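Local coordinates for protein NAF1 (Saccharomyces cerevisiae, PDB 2V3M) that is required for box H/ACA snoRNP maturation and ribosome biogenesis as an RNA-binding assembly factor later replaced by GAR1, whose core this domain resembles, at residues F63-E66 and D67-I71; D92-K95 and N96-D99. All coordinates share one frame; numbering follows the deposited sequence.

Contact 1: F63-E66 and D67-I71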
loop_
_atom_site.group_PDB
_atom_site.type_symbol
_atom_site.label_atom_id
_atom_site.label_comp_id
_atom_site.label_asym_id
_atom_site.label_seq_id
_atom_site.Cartn_x
_atom_site.Cartn_y
_atom_site.Cartn_z
ATOM N N PHE A 63 -3.382 1.145 -16.140
ATOM C CA PHE A 63 -2.249 0.297 -15.872
ATOM C C PHE A 63 -2.528 -1.114 -16.364
ATOM O O PHE A 63 -3.682 -1.566 -16.291
ATOM C CB PHE A 63 -2.043 0.300 -14.390
ATOM C CG PHE A 63 -1.624 1.613 -13.861
ATOM C CD1 PHE A 63 -2.566 2.584 -13.568
ATOM C CD2 PHE A 63 -0.286 1.893 -13.583
ATOM C CE1 PHE A 63 -2.148 3.834 -13.036
ATOM C CE2 PHE A 63 0.116 3.114 -13.073
ATOM C CZ PHE A 63 -0.791 4.078 -12.814
ATOM N N CYS A 64 -1.478 -1.796 -16.809
ATOM C CA CYS A 64 -1.518 -3.230 -17.191
ATOM C C CYS A 64 -0.174 -3.895 -16.940
ATOM O O CYS A 64 0.767 -3.211 -16.683
ATOM C CB CYS A 64 -1.837 -3.376 -18.675
ATOM S SG CYS A 64 -0.628 -2.534 -19.844
ATOM N N LEU A 65 -0.106 -5.205 -17.020
ATOM C CA LEU A 65 1.127 -5.909 -16.901
ATOM C C LEU A 65 1.728 -5.907 -18.293
ATOM O O LEU A 65 1.097 -5.410 -19.175
ATOM C CB LEU A 65 0.836 -7.318 -16.356
ATOM C CG LEU A 65 0.755 -7.458 -14.812
ATOM C CD1 LEU A 65 0.938 -6.174 -14.065
ATOM C CD2 LEU A 65 -0.491 -8.140 -14.420
ATOM N N GLU A 66 2.912 -6.467 -18.491
ATOM C CA GLU A 66 3.513 -6.684 -19.815
ATOM C C GLU A 66 2.687 -7.551 -20.710
ATOM O O GLU A 66 2.787 -7.459 -21.915
ATOM C CB GLU A 66 4.878 -7.313 -19.654
ATOM C CG GLU A 66 5.781 -7.038 -20.761
ATOM C CD GLU A 66 7.216 -7.368 -20.435
ATOM O OE1 GLU A 66 8.078 -6.961 -21.197
ATOM O OE2 GLU A 66 7.492 -8.024 -19.407
ATOM N N ASP A 67 1.908 -8.476 -20.171
ATOM C CA ASP A 67 1.144 -9.319 -21.113
ATOM C C ASP A 67 -0.190 -8.661 -21.440
ATOM O O ASP A 67 -1.125 -9.277 -21.935
ATOM C CB ASP A 67 0.902 -10.718 -20.587
ATOM C CG ASP A 67 0.164 -10.740 -19.255
ATOM O OD1 ASP A 67 -0.112 -9.653 -18.698
ATOM O OD2 ASP A 67 -0.104 -11.867 -18.736
ATOM N N ARG A 68 -0.282 -7.391 -21.137
ATOM C CA ARG A 68 -1.513 -6.667 -21.337
ATOM C C ARG A 68 -2.732 -7.084 -20.472
ATOM O O ARG A 68 -3.876 -6.780 -20.785
ATOM C CB ARG A 68 -1.851 -6.601 -22.805
ATOM C CG ARG A 68 -1.031 -5.597 -23.562
ATOM C CD ARG A 68 -0.897 -5.959 -24.983
ATOM N NE ARG A 68 0.396 -5.507 -25.502
ATOM C CZ ARG A 68 0.616 -4.311 -26.059
ATOM N NH1 ARG A 68 -0.372 -3.422 -26.107
ATOM N NH2 ARG A 68 1.825 -3.965 -26.530
ATOM N N THR A 69 -2.446 -7.739 -19.356
ATOM C CA THR A 69 -3.434 -8.016 -18.364
ATOM C C THR A 69 -3.753 -6.659 -17.764
ATOM O O THR A 69 -2.900 -5.954 -17.248
ATOM C CB THR A 69 -2.930 -8.966 -17.291
ATOM O OG1 THR A 69 -2.728 -10.264 -17.865
ATOM C CG2 THR A 69 -3.978 -9.065 -16.222
ATOM N N LEU A 70 -5.009 -6.270 -17.874
ATOM C CA LEU A 70 -5.439 -4.985 -17.430
ATOM C C LEU A 70 -5.561 -4.900 -15.899
ATOM O O LEU A 70 -6.334 -5.715 -15.318
ATOM C CB LEU A 70 -6.786 -4.741 -18.038
ATOM C CG LEU A 70 -7.617 -3.710 -17.225
ATOM C CD1 LEU A 70 -7.213 -2.331 -17.685
ATOM C CD2 LEU A 70 -9.212 -3.832 -17.267
ATOM N N ILE A 71 -4.855 -3.926 -15.266
ATOM C CA ILE A 71 -4.951 -3.736 -13.849
ATOM C C ILE A 71 -6.118 -2.823 -13.468
ATOM O O ILE A 71 -7.110 -3.165 -12.813
ATOM C CB ILE A 71 -3.742 -3.170 -13.286
ATOM C CG1 ILE A 71 -2.565 -4.162 -13.487
ATOM C CG2 ILE A 71 -4.077 -2.853 -11.800
ATOM C CD1 ILE A 71 -1.272 -3.707 -12.924
#
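D67 OD1, set against L65 CB, is gripped by two donors of T69. The hydroxyl OG1 of T69 lies 2.8 Å from D67 OD1, and T69 N lies 3.1 Å from it. Both reach it from the same face of the carboxylate plane, well out of that plane. The bond from T69 N closes an Asx turn. With CG between N and the carbonyl carbon (chi1 58°), OD1 is brought over the following backbone to receive it.

Strands 62-65 and 70-73 form a 3:5 hairpin at one edge of the antiparallel sheet of this Gar1-like domain. A type I turn runs from L65 to R68, where R68 N donates to L65 O at 3.1 Å from above the carbonyl plane. R68 then takes up a left-handed backbone (phi 66°, psi 21°), the G1 beta bulge that lets L65 N meet T69 O at 2.9 Å, in the carbonyl plane. Beyond it, C64 and L70 form a non-hydrogen-bonded antiparallel pair, and I71 N donates to F63 O at 2.8 Å.

L65, its CB 3.4 Å from D67 OD1, lies alongside T69 and crosses I71 at about a right angle. Its CD1 meets I71 CD1 at 3.5 Å, and L101 of helix 95-102 covers it. With L65 cut back to an alanine, a gap is likely to open beside T69 and I71, leaving L101 with less cover.

D67 OD2 forms a salt bridge with R104. With OD1 accepting two hydrogen bonds and OD2 facing a guanidinium, the carboxylate is likely to be stabilised as the anion and held against rotation.

Contact 2: D92-K95 and N96-D99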
loop_
_atom_site.group_PDB
_atom_site.type_symbol
_atom_site.label_atom_id
_atom_site.label_comp_id
_atom_site.label_asym_id
_atom_site.label_seq_id
_atom_site.Cartn_x
_atom_site.Cartn_y
_atom_site.Cartn_z
ATOM N N ASP A 92 -15.832 -4.256 -6.457
ATOM C CA ASP A 92 -16.188 -5.618 -6.042
ATOM C C ASP A 92 -16.370 -6.643 -7.133
ATOM O O ASP A 92 -16.123 -7.827 -6.922
ATOM C CB ASP A 92 -17.496 -5.580 -5.307
ATOM C CG ASP A 92 -17.361 -4.941 -3.987
ATOM O OD1 ASP A 92 -16.546 -3.991 -3.899
ATOM O OD2 ASP A 92 -18.058 -5.404 -3.043
ATOM N N SER A 93 -16.868 -6.196 -8.273
ATOM C CA SER A 93 -17.096 -7.082 -9.390
ATOM C C SER A 93 -15.779 -7.625 -9.947
ATOM O O SER A 93 -15.761 -8.644 -10.661
ATOM C CB SER A 93 -17.899 -6.346 -10.457
ATOM O OG SER A 93 -17.380 -5.037 -10.667
ATOM N N LYS A 94 -14.683 -6.971 -9.568
ATOM C CA LYS A 94 -13.372 -7.374 -10.051
ATOM C C LYS A 94 -12.491 -8.153 -9.071
ATOM O O LYS A 94 -11.301 -8.245 -9.247
ATOM C CB LYS A 94 -12.676 -6.197 -10.715
ATOM C CG LYS A 94 -13.317 -5.890 -12.101
ATOM C CD LYS A 94 -12.203 -5.625 -13.148
ATOM C CE LYS A 94 -12.600 -4.595 -14.246
ATOM N NZ LYS A 94 -11.468 -3.568 -14.420
ATOM N N LYS A 95 -13.121 -8.773 -8.088
ATOM C CA LYS A 95 -12.473 -9.747 -7.218
ATOM C C LYS A 95 -11.611 -10.827 -7.898
ATOM O O LYS A 95 -10.517 -11.132 -7.420
ATOM C CB LYS A 95 -13.514 -10.423 -6.345
ATOM C CG LYS A 95 -12.995 -10.555 -4.927
ATOM C CD LYS A 95 -13.417 -11.916 -4.314
ATOM C CE LYS A 95 -14.462 -11.709 -3.234
ATOM N NZ LYS A 95 -14.866 -12.849 -2.325
ATOM N N ASN A 96 -12.111 -11.419 -8.985
ATOM C CA ASN A 96 -11.344 -12.441 -9.680
ATOM C C ASN A 96 -10.008 -11.885 -10.218
ATOM O O ASN A 96 -8.965 -12.582 -10.269
ATOM C CB ASN A 96 -12.172 -13.093 -10.771
ATOM C CG ASN A 96 -13.200 -14.073 -10.216
ATOM O OD1 ASN A 96 -13.829 -14.823 -10.971
ATOM N ND2 ASN A 96 -13.371 -14.089 -8.883
ATOM N N LEU A 97 -10.036 -10.611 -10.577
ATOM C CA LEU A 97 -8.894 -9.960 -11.156
ATOM C C LEU A 97 -7.907 -9.629 -10.051
ATOM O O LEU A 97 -6.693 -9.813 -10.217
ATOM C CB LEU A 97 -9.353 -8.714 -11.934
ATOM C CG LEU A 97 -8.169 -7.933 -12.470
ATOM C CD1 LEU A 97 -7.479 -8.708 -13.552
ATOM C CD2 LEU A 97 -8.523 -6.506 -12.931
ATOM N N PHE A 98 -8.451 -9.146 -8.942
ATOM C CA PHE A 98 -7.700 -8.883 -7.723
ATOM C C PHE A 98 -6.872 -10.083 -7.273
ATOM O O PHE A 98 -5.691 -9.934 -7.076
ATOM C CB PHE A 98 -8.635 -8.400 -6.584
ATOM C CG PHE A 98 -7.916 -8.167 -5.259
ATOM C CD1 PHE A 98 -7.199 -7.008 -5.056
ATOM C CD2 PHE A 98 -7.905 -9.156 -4.261
ATOM C CE1 PHE A 98 -6.529 -6.801 -3.894
ATOM C CE2 PHE A 98 -7.208 -8.957 -3.075
ATOM C CZ PHE A 98 -6.536 -7.782 -2.884
ATOM N N ASP A 99 -7.507 -11.235 -7.121
ATOM C CA ASP A 99 -6.835 -12.491 -6.780
ATOM C C ASP A 99 -5.746 -12.918 -7.745
ATOM O O ASP A 99 -4.711 -13.467 -7.347
ATOM C CB ASP A 99 -7.888 -13.602 -6.612
ATOM C CG ASP A 99 -8.793 -13.357 -5.372
ATOM O OD1 ASP A 99 -8.315 -12.732 -4.360
ATOM O OD2 ASP A 99 -9.989 -13.763 -5.403
#
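K94, the N-cap residue, and K95, the first residue of helix 95-102, offer their carbonyls to three N-H groups of the 96-99 backbone about one turn on. K94 O accepts twice: from F98 N at 3.0 Å, a nearly straight approach (N-H...O 167°), and from L97 N, which sits above the carbonyl plane and makes a more bent bond. D99 N donates to K95 O at 3.0 Å and 175°. Just upstream, the 3-10 segment 92-93 leads into the helix, with a weak bond from K95 N to D92 O.

The helix capped by K94 is the one helix of this Gar1-like domain. The aliphatic chain of K94 lies beside L97, pointing the same way, with K94 CD 3.8 Å from L97 CD2. L97 reaches that position with CG anti to its own N (chi1 175°), which carries the isobutyl group along the flank of the helix.

K95 and D99, one helical turn apart, run side by side on the exposed surface. K95 CD lies 4.0 Å from D99 OD2, but K95 NZ remains 5.8 Å from that oxygen, too far for a salt bridge, though the opposite charges may still attract weakly. F98 rests its CB on K95 O at 3.4 Å, while its ring leads away to N42 and L90, with a bound sulfate, probably from the crystallisation liquor, about 3 Å from the side chain.

In the fold
From the N terminus, strands 30-40 and 43-48 precede strand 62-65. Contact 1 is the turn that returns it as strand 70-73, an edge of the antiparallel sheet. Strands 76-78 and 85-89 follow, and only then does contact 2 start helix 95-102. The two are therefore in series, neither nested nor crossed, and each closes only a local turn. They nevertheless meet in space, their centres about 14 Å apart: L97 CD2 lies 3.3 Å from L70 O, and K94 NZ lies 3.6 Å from L70 CD2. Farther along the helix, E100 and L101 rest on T69 and I71. Helix 95-102 thus packs against the hairpin, before strand 108-112 pairs with 62-65.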